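Local coordinates for cytokinin riboside 5'-monophosphate phosphoribohydrolase (Corynebacterium glutamicum, PDB 5ZBL), which belongs to the SLOG clan of proteins and is built on a parallel beta-sheet flanked by helices, with two chains in the assembly, at residues Ile73-Ser76 and Leu77-Glu81. Residues are numbered along the deposited sequence; the frame is centred on the assembly and turned at random.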
loop_
_atom_site.group_PDB
_atom_site.type_symbol
_atom_site.label_atom_id
_atom_site.label_comp_id
_atom_site.label_asym_id
_atom_site.label_seq_id
_atom_site.Cartn_x
_atom_site.Cartn_y
_atom_site.Cartn_z
ATOM N N ILE A 73 16.935 -5.079 4.144
ATOM C CA ILE A 73 17.153 -4.167 3.052
ATOM C C ILE A 73 17.472 -4.975 1.806
ATOM O O ILE A 73 17.724 -6.163 1.896
ATOM C CB ILE A 73 18.295 -3.212 3.445
ATOM C CG1 ILE A 73 18.301 -1.967 2.564
ATOM C CG2 ILE A 73 19.652 -3.915 3.418
ATOM C CD1 ILE A 73 19.090 -0.826 3.177
ATOM N N THR A 74 17.423 -4.349 0.630
ATOM C CA THR A 74 17.755 -5.021 -0.659
ATOM C C THR A 74 19.100 -4.573 -1.147
ATOM O O THR A 74 19.576 -3.519 -0.725
ATOM C CB THR A 74 16.779 -4.630 -1.756
ATOM O OG1 THR A 74 16.880 -3.211 -1.985
ATOM C CG2 THR A 74 15.337 -4.973 -1.366
ATOM N N GLU A 75 19.703 -5.350 -2.058
ATOM C CA GLU A 75 20.938 -4.919 -2.744
ATOM C C GLU A 75 20.788 -3.548 -3.385
ATOM O O GLU A 75 21.679 -2.717 -3.226
ATOM C CB GLU A 75 21.422 -5.933 -3.810
ATOM C CG GLU A 75 22.664 -6.707 -3.410
ATOM C CD GLU A 75 23.896 -5.844 -3.289
ATOM O OE1 GLU A 75 24.514 -5.511 -4.318
ATOM O OE2 GLU A 75 24.258 -5.509 -2.153
ATOM N N SER A 76 19.679 -3.320 -4.108
ATOM C CA SER A 76 19.448 -2.006 -4.751
ATOM C C SER A 76 19.631 -0.855 -3.794
ATOM O O SER A 76 20.524 -0.049 -3.972
ATOM C CB SER A 76 18.065 -1.916 -5.386
ATOM O OG SER A 76 18.130 -2.284 -6.750
ATOM N N LEU A 77 18.804 -0.803 -2.751
ATOM C CA LEU A 77 18.874 0.276 -1.732
ATOM C C LEU A 77 20.235 0.315 -1.028
ATOM O O LEU A 77 20.724 1.388 -0.688
ATOM C CB LEU A 77 17.765 0.124 -0.687
ATOM C CG LEU A 77 16.302 0.091 -1.168
ATOM C CD1 LEU A 77 15.391 -0.242 -0.004
ATOM C CD2 LEU A 77 15.847 1.392 -1.839
ATOM N N MET A 78 20.854 -0.857 -0.852
ATOM C CA MET A 78 22.179 -0.979 -0.242
ATOM C C MET A 78 23.280 -0.363 -1.088
ATOM O O MET A 78 24.130 0.338 -0.550
ATOM C CB MET A 78 22.533 -2.452 0.013
ATOM C CG MET A 78 23.716 -2.656 0.948
ATOM S SD MET A 78 23.248 -2.179 2.624
ATOM C CE MET A 78 24.868 -1.874 3.350
ATOM N N LYS A 79 23.293 -0.653 -2.392
ATOM C CA LYS A 79 24.233 0.013 -3.314
ATOM C C LYS A 79 23.976 1.523 -3.304
ATOM O O LYS A 79 24.877 2.293 -3.623
ATOM C CB LYS A 79 24.089 -0.483 -4.771
ATOM C CG LYS A 79 24.834 -1.752 -5.149
ATOM C CD LYS A 79 24.127 -2.491 -6.294
ATOM C CE LYS A 79 25.071 -2.919 -7.413
ATOM N NZ LYS A 79 26.307 -3.585 -6.918
ATOM N N GLY A 80 22.750 1.938 -2.972
ATOM C CA GLY A 80 22.448 3.347 -2.729
ATOM C C GLY A 80 23.063 4.024 -1.502
ATOM O O GLY A 80 22.735 5.180 -1.240
ATOM N N GLU A 81 23.920 3.331 -0.740
ATOM C CA GLU A 81 24.528 3.863 0.507
ATOM C C GLU A 81 23.505 4.138 1.665
ATOM O O GLU A 81 23.826 4.831 2.633
ATOM C CB GLU A 81 25.421 5.107 0.222
ATOM C CG GLU A 81 26.877 4.814 -0.171
ATOM C CD GLU A 81 27.753 6.076 -0.138
ATOM O OE1 GLU A 81 27.680 6.891 -1.088
ATOM O OE2 GLU A 81 28.517 6.267 0.843
#
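Leu77 reaches back to Thr74 with its backbone N and to Ile73 with its side chain. The N-H of Leu77 points almost straight at Thr74 OG1 (166° at the hydrogen; Leu77 N to Thr74 OG1 3.2 Å), the capping bond that makes Thr74 the N-cap of helix 75-79. The threonine hydroxyl sits between its own backbone N and carbonyl carbon (chi1 62°), which turns it into the first helical turn. Leu77 CG then lies 3.5 Å from Thr74 OG1, while Leu77 CB packs at 3.9 Å against Ile73 CG1. Beyond the segments, Leu77 rests on Arg99 of helix 96-106 and on Leu132 of the second subunit.

Met78 N donates to Thr74 O at 3.0 Å, and the methionine chain bends at chi2 (70°) to carry Met78 SD to 4.1 Å from Ile73 CG2, the two side chains crossing nearly perpendicularly. Ile92 of strand 89-93 touches both Ile73 and Met78, which places this apolar patch within the beta-alpha-beta unit.

Glu75 forms the exposed flank. Glu75 O accepts from Lys79 N at 2.7 Å, and the carboxylate crosses the lysine chain at a slant, Glu75 OE1 lying 3.6 Å from Lys79 CD. The salt bridge from Glu75 OE1 to Lys79 NZ is long. At the far end Gly80 N continues the helical pattern by bonding Ser76 O; past it Glu81 turns to positive phi and its N bonds Met78 O, part of the Schellman motif that ends the helix.

The chemistry implies a short helix fixed at its start by a side-chain cap and apolar packing against the sheet edge, whereas the charged pair on its outer face probably adds little more than a loose electrostatic attraction.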